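Local coordinates for protein RNA N6-adenosine-methyltransferase METTL16,RNA N6-adenosine-methyltransferase METTL16 (Homo sapiens, PDB 6M1U) that transfers methyl groups to N6 of adenosine in U6 snRNA and mRNA, the vertebrate conserved region modelled here probably contributing to RNA binding, at residues Thr5-Ala10 with Lys117-Asp122; Ser11-Leu16 with Val32-Trp37. All coordinates share one frame; numbering follows the deposited sequence.

Interaction 1 of 2, residues Thr5-Ala10 with Lys117-Asp122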
ATOM      1  N   THR A   5      -2.241 -10.405   1.061  1.00 72.66           N
ATOM      2  CA  THR A   5      -3.327  -9.451   1.194  1.00 70.81           C
ATOM      3  C   THR A   5      -3.454  -8.975   2.630  1.00 70.83           C
ATOM      4  O   THR A   5      -2.889  -9.556   3.556  1.00 72.21           O
ATOM      5  CB  THR A   5      -4.650 -10.037   0.745  1.00 71.02           C
ATOM      6  OG1 THR A   5      -4.901 -11.205   1.519  1.00 73.91           O
ATOM      7  CG2 THR A   5      -4.579 -10.400  -0.715  1.00 70.46           C
ATOM      8  N   PHE A   6      -4.188  -7.877   2.790  1.00 69.81           N
ATOM      9  CA  PHE A   6      -4.653  -7.416   4.087  1.00 69.37           C
ATOM     10  C   PHE A   6      -5.778  -6.420   3.853  1.00 68.80           C
ATOM     11  O   PHE A   6      -5.673  -5.565   2.973  1.00 66.30           O
ATOM     12  CB  PHE A   6      -3.513  -6.813   4.932  1.00 68.92           C
ATOM     13  CG  PHE A   6      -3.083  -5.423   4.525  1.00 66.45           C
ATOM     14  CD1 PHE A   6      -2.014  -5.240   3.655  1.00 64.50           C
ATOM     15  CD2 PHE A   6      -3.710  -4.303   5.048  1.00 66.06           C
ATOM     16  CE1 PHE A   6      -1.596  -3.967   3.294  1.00 62.25           C
ATOM     17  CE2 PHE A   6      -3.298  -3.020   4.671  1.00 63.86           C
ATOM     18  CZ  PHE A   6      -2.238  -2.857   3.798  1.00 61.90           C
ATOM     19  N   VAL A   7      -6.851  -6.560   4.623  1.00 70.13           N
ATOM     20  CA  VAL A   7      -8.009  -5.675   4.547  1.00 69.97           C
ATOM     21  C   VAL A   7      -7.677  -4.357   5.238  1.00 71.49           C
ATOM     22  O   VAL A   7      -6.932  -4.327   6.220  1.00 71.33           O
ATOM     23  CB  VAL A   7      -9.240  -6.338   5.208  1.00 71.00           C
ATOM     24  CG1 VAL A   7     -10.293  -5.303   5.546  1.00 72.08           C
ATOM     25  CG2 VAL A   7      -9.841  -7.417   4.326  1.00 70.85           C
ATOM     26  N   VAL A   8      -8.196  -3.254   4.713  1.00 72.28           N
ATOM     27  CA  VAL A   8      -8.401  -2.042   5.491  1.00 74.38           C
ATOM     28  C   VAL A   8      -9.898  -1.932   5.753  1.00 78.16           C
ATOM     29  O   VAL A   8     -10.697  -1.832   4.811  1.00 78.91           O
ATOM     30  CB  VAL A   8      -7.876  -0.798   4.765  1.00 69.55           C
ATOM     31  CG1 VAL A   8      -8.227   0.428   5.553  1.00 70.19           C
ATOM     32  CG2 VAL A   8      -6.381  -0.862   4.596  1.00 66.26           C
ATOM     33  N   LEU A   9     -10.283  -1.967   7.026  1.00 83.26           N
ATOM     34  CA  LEU A   9     -11.696  -1.906   7.391  1.00 88.59           C
ATOM     35  C   LEU A   9     -12.326  -0.555   7.028  1.00 90.96           C
ATOM     36  O   LEU A   9     -11.678   0.500   7.096  1.00 91.62           O
ATOM     37  CB  LEU A   9     -11.873  -2.177   8.894  1.00 91.61           C
ATOM     38  CG  LEU A   9     -11.808  -3.634   9.356  1.00 93.53           C
ATOM     39  CD1 LEU A   9     -11.798  -3.730  10.869  1.00 96.93           C
ATOM     40  CD2 LEU A   9     -12.968  -4.409   8.757  1.00 95.66           C
ATOM     41  N   ALA A  10     -13.625  -0.601   6.672  1.00 93.74           N
ATOM     42  CA  ALA A  10     -14.355   0.588   6.225  1.00 92.72           C
ATOM     43  C   ALA A  10     -14.324   1.709   7.255  1.00 92.74           C
ATOM     44  O   ALA A  10     -14.516   2.876   6.887  1.00 92.32           O
ATOM     45  CB  ALA A  10     -15.800   0.227   5.881  1.00 95.84           C
ATOM     46  N   LYS A 117      -8.334  -2.827  -3.753  1.00 73.23           N
ATOM     47  CA  LYS A 117      -9.682  -3.124  -4.305  1.00 80.83           C
ATOM     48  C   LYS A 117     -10.744  -3.075  -3.206  1.00 84.44           C
ATOM     49  O   LYS A 117     -10.414  -3.358  -2.041  1.00 86.04           O
ATOM     50  CB  LYS A 117      -9.685  -4.491  -4.995  1.00 76.16           C
ATOM     51  CG  LYS A 117      -8.355  -5.229  -4.981  1.00 72.90           C
ATOM     52  CD  LYS A 117      -8.501  -6.722  -5.172  1.00 74.17           C
ATOM     53  CE  LYS A 117      -8.697  -7.117  -6.619  1.00 74.60           C
ATOM     54  NZ  LYS A 117      -8.888  -8.578  -6.765  1.00 77.18           N
ATOM     55  N   LYS A 118     -11.913  -2.585  -3.610  1.00 94.80           N
ATOM     56  CA  LYS A 118     -13.066  -2.433  -2.707  1.00105.91           C
ATOM     57  C   LYS A 118     -13.723  -3.792  -2.685  1.00114.24           C
ATOM     58  O   LYS A 118     -14.289  -4.180  -3.688  1.00114.05           O
ATOM     59  CB  LYS A 118     -14.057  -1.412  -3.259  1.00114.82           C
ATOM     60  CG  LYS A 118     -15.253  -1.123  -2.373  1.00123.32           C
ATOM     61  CD  LYS A 118     -16.176  -0.070  -2.944  1.00129.32           C
ATOM     62  CE  LYS A 118     -17.377   0.191  -2.063  1.00135.06           C
ATOM     63  NZ  LYS A 118     -18.281   1.223  -2.626  1.00138.70           N
ATOM     64  N   GLU A 119     -13.567  -4.471  -1.567  1.00118.63           N
ATOM     65  CA  GLU A 119     -14.126  -5.818  -1.389  1.00123.94           C
ATOM     66  C   GLU A 119     -15.121  -5.663  -0.256  1.00125.54           C
ATOM     67  O   GLU A 119     -14.739  -5.021   0.727  1.00123.60           O
ATOM     68  CB  GLU A 119     -12.993  -6.765  -1.017  1.00124.89           C
ATOM     69  CG  GLU A 119     -13.414  -8.202  -0.848  1.00130.29           C
ATOM     70  CD  GLU A 119     -12.803  -8.822   0.391  1.00133.40           C
ATOM     71  OE1 GLU A 119     -12.859  -8.186   1.443  1.00134.52           O
ATOM     72  OE2 GLU A 119     -12.265  -9.926   0.296  1.00134.92           O
ATOM     73  N   VAL A 120     -16.354  -6.130  -0.457  1.00127.82           N
ATOM     74  CA  VAL A 120     -17.409  -5.983   0.580  1.00129.06           C
ATOM     75  C   VAL A 120     -17.521  -4.500   0.899  1.00127.40           C
ATOM     76  O   VAL A 120     -17.777  -3.709  -0.009  1.00125.60           O
ATOM     77  CB  VAL A 120     -17.145  -6.811   1.847  1.00130.29           C
ATOM     78  CG1 VAL A 120     -18.196  -6.515   2.903  1.00133.69           C
ATOM     79  CG2 VAL A 120     -17.097  -8.294   1.531  1.00131.43           C
ATOM     80  N   ASP A 121     -17.292  -4.143   2.152  1.00125.71           N
ATOM     81  CA  ASP A 121     -17.496  -2.742   2.505  1.00125.03           C
ATOM     82  C   ASP A 121     -16.145  -2.080   2.683  1.00117.96           C
ATOM     83  O   ASP A 121     -16.011  -0.853   2.599  1.00119.88           O
ATOM     84  CB  ASP A 121     -18.307  -2.593   3.799  1.00126.93           C
ATOM     85  CG  ASP A 121     -19.682  -3.213   3.709  1.00130.32           C
ATOM     86  OD1 ASP A 121     -20.139  -3.477   2.575  1.00131.10           O
ATOM     87  OD2 ASP A 121     -20.309  -3.423   4.778  1.00132.93           O
ATOM     88  N   ASP A 122     -15.156  -2.922   2.966  1.00116.88           N
ATOM     89  CA  ASP A 122     -13.794  -2.527   3.283  1.00109.85           C
ATOM     90  C   ASP A 122     -12.937  -2.500   2.019  1.00100.54           C
ATOM     91  O   ASP A 122     -13.424  -2.656   0.894  1.00100.17           O
ATOM     92  CB  ASP A 122     -13.200  -3.482   4.323  1.00114.18           C
ATOM     93  CG  ASP A 122     -14.161  -3.792   5.459  1.00121.35           C
ATOM     94  OD1 ASP A 122     -14.470  -2.877   6.257  1.00123.60           O
ATOM     95  OD2 ASP A 122     -14.604  -4.956   5.547  1.00124.39           O
TER
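Ala-10 and Asp-122 bring the two backbones closest, with 4.3 Å between their CA atoms. Residues 5-8 run along an outer strand of the antiparallel sheet. Leu-9 then takes the N-cap position and Ala-10 opens the helix. Opposite them the chain reverses between strands 108-119 and 122-131. Val-120, at phi 56° and psi -120°, and Asp-121 form the middle of a type II' turn, which the 3.1 Å hydrogen bond from Glu-119 N to Asp-122 O helps to close. Strand 4-8 is paired with the second arm of this hairpin, Phe-6 bonding to the backbone of Val-125 and Val-8 to that of Ala-123, so the contact lies at the turn end of that pairing.

Asp-122 carries most of it. CG stands anti to its own carbonyl carbon, and from there OD1 accepts a hydrogen bond from Ala-10 N with an N-H...O angle of 155°; the modelled separation is very short, and its exact value is doubtful at this resolution. Leu-9 runs alongside the aspartate in the same direction, with CD2 3.6 Å from Asp-122 CG. On the strand side, CG1 of Val-7 rests 3.6 Å from the Asp-122 CB. Ala-10 turns its methyl toward the hairpin, CB lying 3.5 Å from Asp-121 O.

With an alanine in place of Asp-122, the amide of Ala-10 would probably lose its carboxylate acceptor, and Leu-9 CD2 the flat group beside it. The first amide of the helix, Ala-10 N, thus takes its acceptor from a residue far along the chain, not from the N-cap residue Leu-9. A negative carboxylate at the start of a helix is likely to interact favourably with the helix dipole, fastening helix 10-20 to the hairpin turn.

Interaction 2 of 2, residues Ser11-Leu16 with Val32-Trp37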
ATOM      1  N   SER A  11     -14.089   1.378   8.531  1.00 91.79           N
ATOM      2  CA  SER A  11     -13.840   2.392   9.548  1.00 92.20           C
ATOM      3  C   SER A  11     -12.415   2.929   9.480  1.00 87.15           C
ATOM      4  O   SER A  11     -12.194   4.137   9.634  1.00 87.67           O
ATOM      5  CB  SER A  11     -14.100   1.809  10.921  1.00 94.62           C
ATOM      6  OG  SER A  11     -13.351   0.626  11.033  1.00 93.17           O
ATOM      7  N   VAL A  12     -11.430   2.054   9.279  1.00 83.73           N
ATOM      8  CA  VAL A  12     -10.073   2.562   9.097  1.00 80.89           C
ATOM      9  C   VAL A  12     -10.012   3.481   7.878  1.00 80.25           C
ATOM     10  O   VAL A  12      -9.334   4.520   7.895  1.00 79.10           O
ATOM     11  CB  VAL A  12      -9.054   1.409   8.993  1.00 78.44           C
ATOM     12  CG1 VAL A  12      -7.634   1.939   9.184  1.00 77.09           C
ATOM     13  CG2 VAL A  12      -9.353   0.353  10.023  1.00 80.00           C
ATOM     14  N   MET A  13     -10.739   3.145   6.814  1.00 81.09           N
ATOM     15  CA  MET A  13     -10.816   4.086   5.706  1.00 81.38           C
ATOM     16  C   MET A  13     -11.379   5.424   6.169  1.00 83.86           C
ATOM     17  O   MET A  13     -10.741   6.468   5.993  1.00 83.62           O
ATOM     18  CB  MET A  13     -11.649   3.511   4.574  1.00 81.67           C
ATOM     19  CG  MET A  13     -10.944   2.424   3.825  1.00 79.71           C
ATOM     20  SD  MET A  13     -12.059   1.752   2.600  1.00 81.27           S
ATOM     21  CE  MET A  13     -11.088   1.994   1.149  1.00 78.23           C
ATOM     22  N   LYS A  14     -12.555   5.405   6.809  1.00 86.08           N
ATOM     23  CA  LYS A  14     -13.140   6.643   7.308  1.00 89.37           C
ATOM     24  C   LYS A  14     -12.114   7.473   8.074  1.00 87.10           C
ATOM     25  O   LYS A  14     -11.996   8.683   7.859  1.00 86.90           O
ATOM     26  CB  LYS A  14     -14.366   6.339   8.183  1.00 95.56           C
ATOM     27  CG  LYS A  14     -15.604   5.770   7.422  1.00 99.39           C
ATOM     28  CD  LYS A  14     -16.940   5.840   8.238  1.00105.75           C
ATOM     29  CE  LYS A  14     -17.537   4.456   8.591  1.00107.69           C
ATOM     30  NZ  LYS A  14     -18.454   3.882   7.566  1.00108.52           N
ATOM     31  N   GLU A  15     -11.322   6.837   8.931  1.00 86.38           N
ATOM     32  CA  GLU A  15     -10.320   7.602   9.660  1.00 85.70           C
ATOM     33  C   GLU A  15      -9.206   8.098   8.746  1.00 81.38           C
ATOM     34  O   GLU A  15      -8.675   9.198   8.950  1.00 81.71           O
ATOM     35  CB  GLU A  15      -9.740   6.764  10.791  1.00 88.16           C
ATOM     36  CG  GLU A  15      -9.433   7.559  12.041  1.00 92.90           C
ATOM     37  CD  GLU A  15     -10.623   8.372  12.489  1.00 99.00           C
ATOM     38  OE1 GLU A  15     -10.524   9.617  12.495  1.00100.93           O
ATOM     39  OE2 GLU A  15     -11.668   7.764  12.811  1.00102.16           O
ATOM     40  N   LEU A  16      -8.836   7.320   7.729  1.00 76.32           N
ATOM     41  CA  LEU A  16      -7.829   7.810   6.798  1.00 72.65           C
ATOM     42  C   LEU A  16      -8.342   9.004   6.007  1.00 74.62           C
ATOM     43  O   LEU A  16      -7.585   9.940   5.743  1.00 73.92           O
ATOM     44  CB  LEU A  16      -7.399   6.697   5.857  1.00 69.58           C
ATOM     45  CG  LEU A  16      -6.474   5.645   6.455  1.00 67.43           C
ATOM     46  CD1 LEU A  16      -6.380   4.477   5.485  1.00 64.39           C
ATOM     47  CD2 LEU A  16      -5.123   6.257   6.730  1.00 66.67           C
ATOM     48  N   VAL A  32      -9.342   4.985  -3.118  1.00 62.06           N
ATOM     49  CA  VAL A  32      -8.444   6.047  -3.660  1.00 60.36           C
ATOM     50  C   VAL A  32      -7.690   6.673  -2.485  1.00 59.99           C
ATOM     51  O   VAL A  32      -6.461   6.813  -2.575  1.00 60.12           O
ATOM     52  CB  VAL A  32      -9.234   7.114  -4.437  1.00 60.52           C
ATOM     53  CG1 VAL A  32      -8.416   8.381  -4.627  1.00 59.38           C
ATOM     54  CG2 VAL A  32      -9.722   6.589  -5.775  1.00 60.12           C
ATOM     55  N   VAL A  33      -8.420   7.034  -1.429  1.00 63.55           N
ATOM     56  CA  VAL A  33      -7.802   7.650  -0.221  1.00 64.13           C
ATOM     57  C   VAL A  33      -6.677   6.734   0.264  1.00 64.19           C
ATOM     58  O   VAL A  33      -5.532   7.204   0.351  1.00 64.41           O
ATOM     59  CB  VAL A  33      -8.851   7.876   0.883  1.00 66.00           C
ATOM     60  CG1 VAL A  33      -8.208   7.972   2.255  1.00 66.57           C
ATOM     61  CG2 VAL A  33      -9.702   9.101   0.603  1.00 68.42           C
ATOM     62  N   VAL A  34      -7.011   5.475   0.555  1.00 64.88           N
ATOM     63  CA  VAL A  34      -6.022   4.474   1.049  1.00 63.32           C
ATOM     64  C   VAL A  34      -4.799   4.472   0.129  1.00 63.01           C
ATOM     65  O   VAL A  34      -3.678   4.607   0.643  1.00 62.65           O
ATOM     66  CB  VAL A  34      -6.651   3.072   1.134  1.00 63.32           C
ATOM     67  CG1 VAL A  34      -5.606   2.001   1.396  1.00 61.48           C
ATOM     68  CG2 VAL A  34      -7.754   3.013   2.175  1.00 65.90           C
ATOM     69  N   THR A  35      -5.019   4.341  -1.180  1.00 62.32           N
ATOM     70  CA  THR A  35      -3.916   4.294  -2.135  1.00 61.07           C
ATOM     71  C   THR A  35      -2.991   5.493  -1.984  1.00 61.10           C
ATOM     72  O   THR A  35      -1.764   5.337  -1.923  1.00 59.20           O
ATOM     73  CB  THR A  35      -4.456   4.229  -3.558  1.00 61.79           C
ATOM     74  OG1 THR A  35      -5.171   2.994  -3.740  1.00 61.53           O
ATOM     75  CG2 THR A  35      -3.312   4.333  -4.555  1.00 61.13           C
ATOM     76  N   THR A  36      -3.558   6.700  -1.906  1.00 61.81           N
ATOM     77  CA  THR A  36      -2.692   7.863  -1.755  1.00 61.27           C
ATOM     78  C   THR A  36      -1.984   7.885  -0.403  1.00 62.42           C
ATOM     79  O   THR A  36      -0.976   8.588  -0.268  1.00 62.03           O
ATOM     80  CB  THR A  36      -3.465   9.163  -1.939  1.00 62.18           C
ATOM     81  OG1 THR A  36      -4.255   9.381  -0.775  1.00 63.65           O
ATOM     82  CG2 THR A  36      -4.380   9.107  -3.148  1.00 63.37           C
ATOM     83  N   TRP A  37      -2.485   7.146   0.602  1.00 60.41           N
ATOM     84  CA  TRP A  37      -1.705   6.992   1.826  1.00 61.02           C
ATOM     85  C   TRP A  37      -0.595   5.966   1.644  1.00 58.51           C
ATOM     86  O   TRP A  37       0.514   6.149   2.163  1.00 59.06           O
ATOM     87  CB  TRP A  37      -2.587   6.605   3.006  1.00 60.06           C
ATOM     88  CG  TRP A  37      -3.258   7.760   3.677  1.00 61.05           C
ATOM     89  CD1 TRP A  37      -4.615   7.993   3.771  1.00 63.16           C
ATOM     90  CD2 TRP A  37      -2.622   8.850   4.354  1.00 61.93           C
ATOM     91  NE1 TRP A  37      -4.854   9.169   4.469  1.00 65.23           N
ATOM     92  CE2 TRP A  37      -3.649   9.707   4.839  1.00 64.49           C
ATOM     93  CE3 TRP A  37      -1.287   9.188   4.612  1.00 60.71           C
ATOM     94  CZ2 TRP A  37      -3.373  10.868   5.547  1.00 66.44           C
ATOM     95  CZ3 TRP A  37      -1.026  10.351   5.322  1.00 62.87           C
ATOM     96  CH2 TRP A  37      -2.057  11.172   5.774  1.00 65.68           C
TER
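Val-33, which packs against Leu-16 of the neighbouring helix, has a carbonyl oxygen held by two donors: Thr-36 OG1, 2.8 Å from Val-33 O and in the carbonyl plane on a lone pair, and the backbone N of Trp-37. The two segments belong to helices 10-20 and 30-44, which lie near one end of the antiparallel sheet in an alpha/beta arrangement consistent with a KA-1-like fold. Their local axes cross at 67° and approach to 9.5 Å.

One polar bond spans the crossing. Trp-37 NE1 donates to Leu-16 O at 3.1 Å, fairly straight at 159°. The oxygen sits close to the plane of the indole, yet the N-H reaches it from above the carbonyl plane and not along a lone pair. Leu-16 also meets the same ring over a face: CD2 lies 3.7 Å from the centroid of the five-membered ring, a CH-pi contact. Gripped at its N-H edge and pressed on its face by a single residue, the indole is restrained both in position and in tilt. Lys-19 and Ala-20 of helix 10-20 and Leu-152 of helix 136-153 touch the tryptophan as well.

The remaining packing is aliphatic and largely buried. Val-33 CG1 rests 3.9 Å from Leu-16 CB, while the other branch of the leucine, CD1, reaches Val-34 CG2. Val-34 also leans on Val-116 of the sheet. Met-13 crosses Val-34 at about a right angle; the turn at chi3 (124°) swings CE towards the valine, so that CG and CE, the two carbons bonded to SD, each lie 3.6 Å from Val-34 CG2.

In the fold
From the N terminus the chain lays down edge strand 4-8, and passes through Leu-9 directly into helix 10-20, so the first segments of both interactions are consecutive. Interaction 2 closes a short loop, 15 residues long, by bringing helix 30-44 back onto helix 10-20. Interaction 1 closes a far longer one, when the chain returns at the turn between strands 108-119 and 122-131; interaction 2 is nested inside it. Their centres lie about 10 Å apart. Val-8 joins them directly, its CG1 packing 3.8 Å from Met-13 CG. Together they tie the helix pair to the edge strand and to the hairpin beside it.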